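PDB 3KK7: putative cell invasion protein with MAC/Perforin domain from Bacteroides thetaiotaomicron VPI-5482, which is of unknown function but belongs to the membrane-attack complex/perforin family and is probably involved in cell invasion or membrane attack. Local coordinates for residues I379-I384 with A430-K435; E391-I396 with Q418-L423; V397-T402 with K407-N412; I22-R27 with A438-K443. One frame throughout, in Å; residues are numbered along the deposited sequence.

Contact 1: residues I379-I384 with A430-K435; sequences IIKMYI and ATFLTK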
loop_
_atom_site.group_PDB
_atom_site.type_symbol
_atom_site.label_atom_id
_atom_site.label_comp_id
_atom_site.label_asym_id
_atom_site.label_seq_id
_atom_site.Cartn_x
_atom_site.Cartn_y
_atom_site.Cartn_z
ATOM N N ILE A 379 30.302 6.092 6.260
ATOM C CA ILE A 379 31.182 5.042 6.790
ATOM C C ILE A 379 31.029 5.099 8.307
ATOM O O ILE A 379 31.478 6.057 8.957
ATOM C CB ILE A 379 32.671 5.249 6.398
ATOM C CG1 ILE A 379 32.823 5.337 4.868
ATOM C CG2 ILE A 379 33.527 4.114 6.966
ATOM C CD1 ILE A 379 33.992 6.172 4.400
ATOM N N ILE A 380 30.375 4.092 8.868
ATOM C CA ILE A 380 30.064 4.104 10.279
ATOM C C ILE A 380 30.345 2.737 10.870
ATOM O O ILE A 380 31.007 1.924 10.251
ATOM C CB ILE A 380 28.601 4.553 10.510
ATOM C CG1 ILE A 380 27.617 3.620 9.785
ATOM C CG2 ILE A 380 28.419 5.993 10.037
ATOM C CD1 ILE A 380 26.193 3.664 10.327
ATOM N N LYS A 381 29.846 2.499 12.073
ATOM C CA LYS A 381 30.133 1.291 12.812
ATOM C C LYS A 381 28.925 0.366 12.819
ATOM O O LYS A 381 27.806 0.822 13.023
ATOM C CB LYS A 381 30.546 1.648 14.239
ATOM C CG LYS A 381 31.905 2.303 14.307
ATOM C CD LYS A 381 32.309 2.678 15.737
ATOM C CE LYS A 381 33.744 3.183 15.773
ATOM N NZ LYS A 381 34.006 4.157 16.860
HETATM N N MSE A 382 29.170 -0.928 12.581
HETATM C CA MSE A 382 28.136 -1.970 12.607
HETATM C C MSE A 382 28.428 -2.937 13.742
HETATM O O MSE A 382 29.540 -3.449 13.867
HETATM C CB MSE A 382 28.100 -2.733 11.283
HETATM C CG MSE A 382 26.980 -3.749 11.143
HETATM SE SE MSE A 382 27.336 -4.856 9.569
HETATM C CE MSE A 382 26.775 -6.632 10.225
ATOM N N TYR A 383 27.418 -3.156 14.577
ATOM C CA TYR A 383 27.542 -4.018 15.736
ATOM C C TYR A 383 27.758 -5.445 15.277
ATOM O O TYR A 383 27.099 -5.899 14.344
ATOM C CB TYR A 383 26.276 -3.927 16.587
ATOM C CG TYR A 383 26.328 -4.785 17.822
ATOM C CD1 TYR A 383 27.179 -4.463 18.873
ATOM C CD2 TYR A 383 25.547 -5.931 17.936
ATOM C CE1 TYR A 383 27.247 -5.249 20.015
ATOM C CE2 TYR A 383 25.608 -6.722 19.082
ATOM C CZ TYR A 383 26.461 -6.368 20.117
ATOM O OH TYR A 383 26.525 -7.133 21.256
ATOM N N ILE A 384 28.694 -6.140 15.914
ATOM C CA ILE A 384 28.999 -7.528 15.558
ATOM C C ILE A 384 28.689 -8.431 16.742
ATOM O O ILE A 384 27.826 -9.299 16.635
ATOM C CB ILE A 384 30.476 -7.743 15.098
ATOM C CG1 ILE A 384 30.792 -6.903 13.860
ATOM C CG2 ILE A 384 30.724 -9.226 14.779
ATOM C CD1 ILE A 384 29.975 -7.284 12.613
ATOM N N ALA A 430 42.479 6.409 15.473
ATOM C CA ALA A 430 43.559 6.272 14.481
ATOM C C ALA A 430 43.274 5.198 13.426
ATOM O O ALA A 430 43.525 5.407 12.232
ATOM C CB ALA A 430 44.924 5.986 15.194
ATOM N N THR A 431 42.781 4.043 13.870
ATOM C CA THR A 431 42.414 2.964 12.944
ATOM C C THR A 431 41.133 3.366 12.179
ATOM O O THR A 431 40.980 3.027 11.005
ATOM C CB THR A 431 42.230 1.599 13.675
ATOM O OG1 THR A 431 43.048 1.571 14.846
ATOM C CG2 THR A 431 42.624 0.422 12.780
ATOM N N PHE A 432 40.233 4.104 12.832
ATOM C CA PHE A 432 39.010 4.561 12.172
ATOM C C PHE A 432 39.380 5.489 11.004
ATOM O O PHE A 432 38.879 5.300 9.884
ATOM C CB PHE A 432 38.049 5.239 13.168
ATOM C CG PHE A 432 36.688 5.551 12.586
ATOM C CD1 PHE A 432 35.710 4.579 12.510
ATOM C CD2 PHE A 432 36.391 6.815 12.114
ATOM C CE1 PHE A 432 34.456 4.865 11.964
ATOM C CE2 PHE A 432 35.150 7.106 11.581
ATOM C CZ PHE A 432 34.183 6.134 11.500
ATOM N N LEU A 433 40.272 6.452 11.278
ATOM C CA LEU A 433 40.868 7.352 10.264
ATOM C C LEU A 433 41.320 6.554 9.043
ATOM O O LEU A 433 40.823 6.786 7.940
ATOM C CB LEU A 433 42.082 8.121 10.869
ATOM C CG LEU A 433 42.884 9.265 10.181
ATOM C CD1 LEU A 433 44.033 9.723 11.133
ATOM C CD2 LEU A 433 43.471 8.941 8.780
ATOM N N THR A 434 42.238 5.608 9.268
ATOM C CA THR A 434 42.876 4.803 8.212
ATOM C C THR A 434 41.879 3.964 7.405
ATOM O O THR A 434 41.993 3.846 6.178
ATOM C CB THR A 434 43.942 3.829 8.823
ATOM O OG1 THR A 434 44.873 4.573 9.620
ATOM C CG2 THR A 434 44.697 3.045 7.734
ATOM N N LYS A 435 40.919 3.364 8.103
ATOM C CA LYS A 435 39.948 2.480 7.455
ATOM C C LYS A 435 38.920 3.284 6.700
ATOM O O LYS A 435 38.638 2.983 5.540
ATOM C CB LYS A 435 39.250 1.563 8.467
ATOM C CG LYS A 435 40.023 0.287 8.771
ATOM C CD LYS A 435 39.703 -0.253 10.165
ATOM C CE LYS A 435 40.235 -1.673 10.345
ATOM N NZ LYS A 435 39.265 -2.688 9.843
#
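The ring of F432 carries this contact: its CZ approaches the backbone carbonyl of I379, CZ to O 3.7 Å, while its CD1 meets the aliphatic end of K381, 4.1 Å from CE. Both partners come in obliquely to the ring. With CG anti to the backbone N (chi1 -172°), F432 reaches from the helix to the strand. K381 runs extended beyond CG, bringing CE beside the ring and NZ to the backbone O of P455, which binds it. No hydrogen bond joins the two segments; the ring meets a carbonyl oxygen at CZ and a lysine methylene at CD1.

Further out, I396, A453 and P455 also touch F432 and complete its buried setting. The side chain of I379 is directed at the helix as well, but packs beyond 430-435, on S436, I439 and K440. Within the helix, A430 O accepts both T434 N and T434 OG1, so the threonine hydroxyl bonds the carbonyl one turn earlier.

Helix 429-443 thus lies on one face of the mixed sheet containing strand 376-386, a layered alpha/beta packing within the D2 region.

Contact 2: residues E391-I396 with Q418-L423; sequences EKLYDI and QSDEEL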
loop_
_atom_site.group_PDB
_atom_site.type_symbol
_atom_site.label_atom_id
_atom_site.label_comp_id
_atom_site.label_asym_id
_atom_site.label_seq_id
_atom_site.Cartn_x
_atom_site.Cartn_y
_atom_site.Cartn_z
ATOM N N GLU A 391 31.957 -6.262 26.344
ATOM C CA GLU A 391 32.148 -5.028 25.589
ATOM C C GLU A 391 31.566 -5.136 24.173
ATOM O O GLU A 391 31.796 -6.130 23.461
ATOM C CB GLU A 391 33.642 -4.681 25.561
ATOM C CG GLU A 391 34.071 -3.567 24.609
ATOM C CD GLU A 391 35.514 -3.131 24.842
ATOM O OE1 GLU A 391 36.174 -3.663 25.773
ATOM O OE2 GLU A 391 35.988 -2.246 24.098
ATOM N N LYS A 392 30.822 -4.106 23.766
ATOM C CA LYS A 392 30.305 -4.072 22.412
ATOM C C LYS A 392 31.456 -3.867 21.424
ATOM O O LYS A 392 32.305 -2.986 21.609
ATOM C CB LYS A 392 29.235 -3.008 22.254
ATOM C CG LYS A 392 27.955 -3.335 23.006
ATOM C CD LYS A 392 26.789 -2.511 22.445
ATOM C CE LYS A 392 25.433 -2.851 23.082
ATOM N NZ LYS A 392 25.192 -2.061 24.331
ATOM N N LEU A 393 31.478 -4.729 20.401
ATOM C CA LEU A 393 32.502 -4.729 19.346
ATOM C C LEU A 393 31.872 -4.470 17.980
ATOM O O LEU A 393 30.825 -5.040 17.642
ATOM C CB LEU A 393 33.212 -6.072 19.288
ATOM C CG LEU A 393 33.912 -6.552 20.544
ATOM C CD1 LEU A 393 34.353 -8.002 20.315
ATOM C CD2 LEU A 393 35.084 -5.633 20.858
ATOM N N TYR A 394 32.550 -3.637 17.191
ATOM C CA TYR A 394 32.006 -3.126 15.954
ATOM C C TYR A 394 32.955 -3.283 14.774
ATOM O O TYR A 394 34.170 -3.257 14.937
ATOM C CB TYR A 394 31.730 -1.649 16.136
ATOM C CG TYR A 394 30.704 -1.311 17.184
ATOM C CD1 TYR A 394 29.345 -1.250 16.859
ATOM C CD2 TYR A 394 31.083 -1.024 18.489
ATOM C CE1 TYR A 394 28.389 -0.919 17.815
ATOM C CE2 TYR A 394 30.140 -0.683 19.450
ATOM C CZ TYR A 394 28.795 -0.629 19.107
ATOM O OH TYR A 394 27.851 -0.302 20.049
ATOM N N ASP A 395 32.372 -3.449 13.586
ATOM C CA ASP A 395 33.087 -3.369 12.322
ATOM C C ASP A 395 32.824 -1.964 11.758
ATOM O O ASP A 395 31.857 -1.301 12.140
ATOM C CB ASP A 395 32.586 -4.456 11.352
ATOM C CG ASP A 395 33.480 -4.619 10.097
ATOM O OD1 ASP A 395 34.596 -4.066 10.070
ATOM O OD2 ASP A 395 33.077 -5.320 9.137
ATOM N N ILE A 396 33.698 -1.508 10.867
ATOM C CA ILE A 396 33.528 -0.224 10.190
ATOM C C ILE A 396 33.040 -0.558 8.801
ATOM O O ILE A 396 33.663 -1.335 8.093
ATOM C CB ILE A 396 34.844 0.552 10.112
ATOM C CG1 ILE A 396 35.356 0.842 11.521
ATOM C CG2 ILE A 396 34.664 1.860 9.348
ATOM C CD1 ILE A 396 36.795 1.338 11.560
ATOM N N GLN A 418 37.025 -12.305 12.892
ATOM C CA GLN A 418 38.129 -11.550 13.464
ATOM C C GLN A 418 38.137 -11.648 14.985
ATOM O O GLN A 418 37.092 -11.759 15.624
ATOM C CB GLN A 418 38.076 -10.091 13.015
ATOM C CG GLN A 418 38.022 -9.910 11.491
ATOM C CD GLN A 418 38.385 -8.498 11.047
ATOM O OE1 GLN A 418 37.518 -7.640 10.878
ATOM N NE2 GLN A 418 39.683 -8.253 10.871
ATOM N N SER A 419 39.332 -11.618 15.552
ATOM C CA SER A 419 39.520 -11.746 16.984
ATOM C C SER A 419 39.085 -10.481 17.688
ATOM O O SER A 419 39.355 -9.377 17.208
ATOM C CB SER A 419 40.997 -11.968 17.296
ATOM O OG SER A 419 41.735 -10.783 17.032
ATOM N N ASP A 420 38.452 -10.648 18.845
ATOM C CA ASP A 420 38.047 -9.533 19.702
ATOM C C ASP A 420 38.929 -8.271 19.572
ATOM O O ASP A 420 38.419 -7.184 19.298
ATOM C CB ASP A 420 38.001 -9.994 21.172
ATOM C CG ASP A 420 36.681 -10.679 21.549
ATOM O OD1 ASP A 420 35.831 -10.964 20.654
ATOM O OD2 ASP A 420 36.496 -10.920 22.771
ATOM N N GLU A 421 40.245 -8.422 19.739
ATOM C CA GLU A 421 41.157 -7.257 19.818
ATOM C C GLU A 421 41.220 -6.458 18.523
ATOM O O GLU A 421 41.389 -5.242 18.551
ATOM C CB GLU A 421 42.568 -7.675 20.271
ATOM C CG GLU A 421 42.690 -7.965 21.795
ATOM C CD GLU A 421 41.861 -9.183 22.276
ATOM O OE1 GLU A 421 41.491 -10.046 21.444
ATOM O OE2 GLU A 421 41.580 -9.279 23.496
ATOM N N GLU A 422 41.067 -7.141 17.395
ATOM C CA GLU A 422 41.003 -6.470 16.100
ATOM C C GLU A 422 39.775 -5.562 16.010
ATOM O O GLU A 422 39.887 -4.363 15.727
ATOM C CB GLU A 422 40.958 -7.496 14.975
ATOM C CG GLU A 422 42.218 -8.333 14.854
ATOM C CD GLU A 422 42.101 -9.394 13.773
ATOM O OE1 GLU A 422 41.243 -9.223 12.866
ATOM O OE2 GLU A 422 42.867 -10.389 13.826
ATOM N N LEU A 423 38.607 -6.147 16.264
ATOM C CA LEU A 423 37.335 -5.412 16.243
ATOM C C LEU A 423 37.330 -4.231 17.217
ATOM O O LEU A 423 36.847 -3.153 16.877
ATOM C CB LEU A 423 36.154 -6.361 16.540
ATOM C CG LEU A 423 35.862 -7.500 15.540
ATOM C CD1 LEU A 423 35.016 -8.592 16.182
ATOM C CD2 LEU A 423 35.189 -6.980 14.267
#
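L393 is the strand residue that meets the helix here, touching D420 with its branched end and L423 with its CB. Q418 precedes the helix and turns its amide forward to E422, where NE2 makes a weak bond to OE1, bent to 120° at the hydrogen; the backbone O of Q418 is bound by R385. The O of S419 accepts E422 N at 2.8 Å, drawing the chain into the first turn.

D420 is the polar member of the contact. L393 and D420 meet at about a right angle. With its CG anti to the carbonyl carbon (chi1 -58°), L393 sends both methyls to this residue: CD1 sits 3.3 Å from D420 OD1, while CD2 lies 4.0 Å from D420 O. That same OD1 forms a salt bridge with R385, on the adjacent strand 376-386, so its negative charge is matched from the sheet.

L423, one turn on, points at the strand, and its CB packs 4.0 Å from L393 CB. L423 CD2 also approaches Y394 O, at 3.9 Å. The carbonyls of the two segments come close as well, Y394 O to L423 O 3.3 Å; both are acceptors and cannot bond each other.

The apolar part of the contact is thus the L393-L423 packing, and the oxygens beside it are served by outside donors. R385 binds Q418 O and D420 at the start of the helix, and N426, in the loop after it, donates ND2 to Y394 O, which probably offsets the closeness of that oxygen to L423 O.

Contact 3: residues V397-T402 with K407-N412; sequences VPVLNT and KLIFSN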
loop_
_atom_site.group_PDB
_atom_site.type_symbol
_atom_site.label_atom_id
_atom_site.label_comp_id
_atom_site.label_asym_id
_atom_site.label_seq_id
_atom_site.Cartn_x
_atom_site.Cartn_y
_atom_site.Cartn_z
ATOM N N VAL A 397 31.943 0.067 8.413
ATOM C CA VAL A 397 31.197 -0.304 7.219
ATOM C C VAL A 397 30.715 0.930 6.406
ATOM O O VAL A 397 30.278 1.930 6.985
ATOM C CB VAL A 397 29.994 -1.160 7.659
ATOM C CG1 VAL A 397 28.840 -0.938 6.768
ATOM C CG2 VAL A 397 30.374 -2.648 7.703
ATOM N N PRO A 398 30.807 0.864 5.061
ATOM C CA PRO A 398 30.153 1.875 4.249
ATOM C C PRO A 398 28.681 1.530 4.114
ATOM O O PRO A 398 28.357 0.369 3.875
ATOM C CB PRO A 398 30.855 1.748 2.901
ATOM C CG PRO A 398 31.321 0.358 2.841
ATOM C CD PRO A 398 31.520 -0.124 4.231
ATOM N N VAL A 399 27.804 2.522 4.287
ATOM C CA VAL A 399 26.360 2.323 4.149
ATOM C C VAL A 399 25.820 3.307 3.118
ATOM O O VAL A 399 25.838 4.507 3.337
ATOM C CB VAL A 399 25.622 2.512 5.498
ATOM C CG1 VAL A 399 24.136 2.319 5.317
ATOM C CG2 VAL A 399 26.130 1.540 6.545
ATOM N N LEU A 400 25.337 2.802 1.984
ATOM C CA LEU A 400 24.714 3.666 0.978
ATOM C C LEU A 400 23.307 4.041 1.416
ATOM O O LEU A 400 22.459 3.167 1.597
ATOM C CB LEU A 400 24.645 2.951 -0.357
ATOM C CG LEU A 400 23.965 3.726 -1.491
ATOM C CD1 LEU A 400 24.772 4.991 -1.884
ATOM C CD2 LEU A 400 23.744 2.766 -2.663
ATOM N N ASN A 401 23.072 5.337 1.613
ATOM C CA ASN A 401 21.728 5.859 1.849
ATOM C C ASN A 401 21.109 6.179 0.494
ATOM O O ASN A 401 21.653 7.017 -0.236
ATOM C CB ASN A 401 21.727 7.098 2.755
ATOM C CG ASN A 401 21.813 6.740 4.255
ATOM O OD1 ASN A 401 20.941 7.114 5.045
ATOM N ND2 ASN A 401 22.866 6.004 4.644
ATOM N N THR A 402 19.996 5.510 0.159
ATOM C CA THR A 402 19.355 5.672 -1.143
ATOM C C THR A 402 18.510 6.934 -1.183
ATOM O O THR A 402 18.346 7.593 -0.178
ATOM C CB THR A 402 18.472 4.446 -1.497
ATOM O OG1 THR A 402 17.306 4.409 -0.655
ATOM C CG2 THR A 402 19.267 3.155 -1.346
ATOM N N LYS A 407 18.937 2.281 4.050
ATOM C CA LYS A 407 20.349 2.137 4.356
ATOM C C LYS A 407 20.838 0.774 3.881
ATOM O O LYS A 407 20.461 -0.258 4.430
ATOM C CB LYS A 407 20.611 2.329 5.862
ATOM C CG LYS A 407 19.900 3.540 6.449
ATOM C CD LYS A 407 20.649 4.229 7.578
ATOM C CE LYS A 407 19.963 5.543 7.975
ATOM N NZ LYS A 407 20.894 6.712 8.009
ATOM N N LEU A 408 21.672 0.783 2.843
ATOM C CA LEU A 408 22.244 -0.440 2.296
ATOM C C LEU A 408 23.665 -0.599 2.846
ATOM O O LEU A 408 24.636 -0.056 2.308
ATOM C CB LEU A 408 22.207 -0.420 0.755
ATOM C CG LEU A 408 20.869 0.014 0.115
ATOM C CD1 LEU A 408 20.927 -0.008 -1.422
ATOM C CD2 LEU A 408 19.752 -0.872 0.619
ATOM N N ILE A 409 23.753 -1.340 3.947
ATOM C CA ILE A 409 25.011 -1.649 4.618
ATOM C C ILE A 409 25.802 -2.618 3.753
ATOM O O ILE A 409 25.309 -3.689 3.452
ATOM C CB ILE A 409 24.758 -2.358 5.983
ATOM C CG1 ILE A 409 23.773 -1.591 6.861
ATOM C CG2 ILE A 409 26.044 -2.520 6.757
ATOM C CD1 ILE A 409 23.271 -2.409 8.047
ATOM N N PHE A 410 27.016 -2.231 3.355
ATOM C CA PHE A 410 27.949 -3.116 2.616
ATOM C C PHE A 410 28.805 -3.866 3.642
ATOM O O PHE A 410 29.905 -3.439 4.004
ATOM C CB PHE A 410 28.877 -2.310 1.721
ATOM C CG PHE A 410 28.196 -1.557 0.608
ATOM C CD1 PHE A 410 26.830 -1.522 0.458
ATOM C CD2 PHE A 410 28.958 -0.832 -0.284
ATOM C CE1 PHE A 410 26.249 -0.798 -0.590
ATOM C CE2 PHE A 410 28.379 -0.115 -1.325
ATOM C CZ PHE A 410 27.029 -0.101 -1.474
ATOM N N SER A 411 28.291 -4.990 4.111
ATOM C CA SER A 411 28.909 -5.719 5.213
ATOM C C SER A 411 30.023 -6.626 4.771
ATOM O O SER A 411 30.091 -7.009 3.601
ATOM C CB SER A 411 27.855 -6.541 5.946
ATOM O OG SER A 411 26.763 -6.808 5.080
ATOM N N ASN A 412 30.895 -6.957 5.733
ATOM C CA ASN A 412 31.995 -7.918 5.561
ATOM C C ASN A 412 31.656 -9.140 6.415
ATOM O O ASN A 412 31.875 -9.134 7.631
ATOM C CB ASN A 412 33.353 -7.313 5.995
ATOM C CG ASN A 412 33.664 -5.950 5.301
ATOM O OD1 ASN A 412 32.764 -5.289 4.743
ATOM N ND2 ASN A 412 34.948 -5.525 5.354
#
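V397 meets I409 where the two strands begin to diverge; its CG1 comes to 3.2 Å of I409 CG2, too short to be trusted in detail, with the valine in an unusual rotamer. P398 takes F410 N on its carbonyl O at 3.0 Å, a straight bond (165°), and its ring CG rests on F410 CB. At V399, a non-hydrogen-bonded pair with I409, CG2 lies beside I409 CG1, pointing the same way, while CG1, anti to the backbone N, meets K407 CB at 3.6 Å.

L400 forms the hydrogen-bonded pair with L408: L408 N gives a nearly linear bond to L400 O of 2.8 Å, and L400 N returns one to L408 O. The two leucines lie side by side, and L400 CB also touches F410 CZ. N401 runs alongside K407 and receives NZ on OD1, 3.0 Å away in the carbonyl plane, on a lone pair; E378 binds both K407 NZ and N401 ND2. A leucine in place of K407 would probably cost E378 this salt bridge and N401 OD1 this donor. T402 CG2 closes over L408 CD1.

This beta hairpin is flanked by strand 376-386 beside 392-401 and by strand 468-472 beside 407-411, while helix 429-443 packs on P398 and F410.

Contact 4: residues I22-R27 with A438-K443; sequences IILQER and AIKDEK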
loop_
_atom_site.group_PDB
_atom_site.type_symbol
_atom_site.label_atom_id
_atom_site.label_comp_id
_atom_site.label_asym_id
_atom_site.label_seq_id
_atom_site.Cartn_x
_atom_site.Cartn_y
_atom_site.Cartn_z
ATOM N N ILE A 22 32.034 13.782 9.885
ATOM C CA ILE A 22 33.070 14.479 9.124
ATOM C C ILE A 22 33.018 14.057 7.641
ATOM O O ILE A 22 32.944 12.859 7.322
ATOM C CB ILE A 22 34.477 14.291 9.786
ATOM C CG1 ILE A 22 35.409 15.474 9.451
ATOM C CG2 ILE A 22 35.106 12.958 9.413
ATOM C CD1 ILE A 22 35.233 16.753 10.337
ATOM N N ILE A 23 33.003 15.041 6.739
ATOM C CA ILE A 23 32.932 14.742 5.317
ATOM C C ILE A 23 34.284 14.237 4.829
ATOM O O ILE A 23 35.311 14.837 5.136
ATOM C CB ILE A 23 32.574 15.974 4.461
ATOM C CG1 ILE A 23 31.242 16.597 4.895
ATOM C CG2 ILE A 23 32.518 15.570 2.996
ATOM C CD1 ILE A 23 30.634 17.554 3.849
ATOM N N LEU A 24 34.292 13.145 4.074
ATOM C CA LEU A 24 35.518 12.673 3.431
ATOM C C LEU A 24 35.530 13.034 1.947
ATOM O O LEU A 24 36.603 13.102 1.332
ATOM C CB LEU A 24 35.727 11.163 3.625
ATOM C CG LEU A 24 35.916 10.644 5.064
ATOM C CD1 LEU A 24 36.603 9.270 5.056
ATOM C CD2 LEU A 24 36.695 11.633 5.935
ATOM N N GLN A 25 34.351 13.271 1.374
ATOM C CA GLN A 25 34.241 13.712 -0.019
ATOM C C GLN A 25 32.992 14.569 -0.153
ATOM O O GLN A 25 31.902 14.128 0.210
ATOM C CB GLN A 25 34.199 12.507 -0.980
ATOM C CG GLN A 25 33.615 12.792 -2.374
ATOM C CD GLN A 25 33.799 11.632 -3.369
ATOM O OE1 GLN A 25 34.908 11.356 -3.799
ATOM N NE2 GLN A 25 32.701 10.972 -3.748
ATOM N N GLU A 26 33.157 15.802 -0.637
ATOM C CA GLU A 26 32.005 16.652 -0.957
ATOM C C GLU A 26 31.316 15.978 -2.148
ATOM O O GLU A 26 31.988 15.360 -2.982
ATOM C CB GLU A 26 32.428 18.077 -1.362
ATOM C CG GLU A 26 33.314 18.872 -0.363
ATOM C CD GLU A 26 32.514 19.683 0.667
ATOM O OE1 GLU A 26 31.697 19.083 1.418
ATOM O OE2 GLU A 26 32.734 20.921 0.729
ATOM N N ARG A 27 30.000 16.096 -2.248
ATOM C CA ARG A 27 29.332 15.651 -3.463
ATOM C C ARG A 27 29.933 16.435 -4.633
ATOM O O ARG A 27 29.992 17.673 -4.592
ATOM C CB ARG A 27 27.823 15.897 -3.386
ATOM C CG ARG A 27 27.063 15.626 -4.690
ATOM C CD ARG A 27 25.560 15.882 -4.505
ATOM N NE ARG A 27 24.845 15.783 -5.776
ATOM C CZ ARG A 27 24.549 14.646 -6.387
ATOM N NH1 ARG A 27 24.874 13.478 -5.843
ATOM N NH2 ARG A 27 23.922 14.675 -7.549
ATOM N N ALA A 438 40.401 4.732 3.730
ATOM C CA ALA A 438 40.702 3.677 2.742
ATOM C C ALA A 438 39.433 3.275 1.974
ATOM O O ALA A 438 39.457 3.168 0.737
ATOM C CB ALA A 438 41.351 2.462 3.423
ATOM N N ILE A 439 38.333 3.086 2.712
ATOM C CA ILE A 439 37.012 2.815 2.116
ATOM C C ILE A 439 36.588 3.958 1.198
ATOM O O ILE A 439 36.143 3.729 0.078
ATOM C CB ILE A 439 35.922 2.611 3.192
ATOM C CG1 ILE A 439 36.063 1.243 3.843
ATOM C CG2 ILE A 439 34.539 2.720 2.593
ATOM C CD1 ILE A 439 35.165 1.083 5.022
ATOM N N LYS A 440 36.729 5.192 1.664
ATOM C CA LYS A 440 36.448 6.345 0.810
ATOM C C LYS A 440 37.307 6.291 -0.464
ATOM O O LYS A 440 36.770 6.401 -1.556
ATOM C CB LYS A 440 36.617 7.660 1.586
ATOM C CG LYS A 440 36.725 8.939 0.727
ATOM C CD LYS A 440 38.199 9.353 0.488
ATOM C CE LYS A 440 38.342 10.767 -0.055
ATOM N NZ LYS A 440 37.414 11.005 -1.208
ATOM N N ASP A 441 38.620 6.075 -0.332
ATOM C CA ASP A 441 39.502 6.021 -1.516
ATOM C C ASP A 441 38.974 5.001 -2.515
ATOM O O ASP A 441 38.964 5.260 -3.715
ATOM C CB ASP A 441 40.956 5.669 -1.153
ATOM C CG ASP A 441 41.678 6.790 -0.391
ATOM O OD1 ASP A 441 41.129 7.909 -0.240
ATOM O OD2 ASP A 441 42.820 6.547 0.068
ATOM N N GLU A 442 38.528 3.847 -2.015
ATOM C CA GLU A 442 37.945 2.822 -2.894
ATOM C C GLU A 442 36.612 3.227 -3.499
ATOM O O GLU A 442 36.495 3.360 -4.718
ATOM C CB GLU A 442 37.811 1.453 -2.198
ATOM C CG GLU A 442 38.932 0.458 -2.587
ATOM C CD GLU A 442 38.931 0.134 -4.095
ATOM O OE1 GLU A 442 37.837 -0.163 -4.663
ATOM O OE2 GLU A 442 40.026 0.190 -4.706
ATOM N N LYS A 443 35.608 3.430 -2.655
ATOM C CA LYS A 443 34.267 3.735 -3.162
ATOM C C LYS A 443 34.255 4.992 -4.046
ATOM O O LYS A 443 33.511 5.073 -5.028
ATOM C CB LYS A 443 33.242 3.848 -2.015
ATOM C CG LYS A 443 33.007 2.553 -1.192
ATOM C CD LYS A 443 32.961 1.285 -2.060
ATOM C CE LYS A 443 32.414 0.081 -1.298
ATOM N NZ LYS A 443 32.897 -1.175 -1.876
#
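Between 22-27 and 438-443 the backbones come nearest at L24 and K440, whose CA atoms stand 6.9 Å apart, just where the strand is interrupted. L24 and K440 are both directed across the gap. The CB of L24 packs 3.8 Å from K440 CG, and its CD1 reaches K440 CB at the same distance, so the leucine lies against the root of the lysine.

The rest of the lysine folds over the strand. K440 CG is anti to the backbone N (chi1 164°), and bends at chi2 and chi4 carry the chain over the L24 carbonyl, where CE lies 3.2 Å from L24 O. NZ ends 3.4 Å from L24 O and 3.6 Å from Q25 CB, at the start of the glutamine side chain.

The interruption is a classic beta bulge: L24 and Q25 both face I451 of the neighbouring strand 450-454, and this lets two successive residues turn their side chains toward the helix. Q25, extended beyond CG, spends its amide on the chain that follows the helix: OE1 bonds to S444 OG, while NE2 is held by the backbone O atoms of Y447 and L449. An alanine at K440 would probably uncover the L24 carbonyl and the CB of Q25, and open a gap beside the leucine side chain.

L24 is not held by the lysine alone, since S436 and N437 of the same helix and I379 of strand 376-386 also touch it.

From the N terminus, strand 22-25 is joined to helix 429-443, some 410 residues later: contact 4 closes that long loop, and the other three lie within it without crossing. Contact 1 comes next, pairing strand 376-386 with helix 429-443, the helix that contact 4 also uses. Contact 2 lies inside that span, between strand 392-401 and helix 420-424, and contact 3, the hairpin 392-401 with 407-411, is innermost. M382 N to D395 O and I380 O to V397 N, probable hydrogen bonds, link strand 376-386 of contact 1 to contacts 2 and 3. Together the four tie two helices to one mixed sheet, of which the N-terminal strand is part.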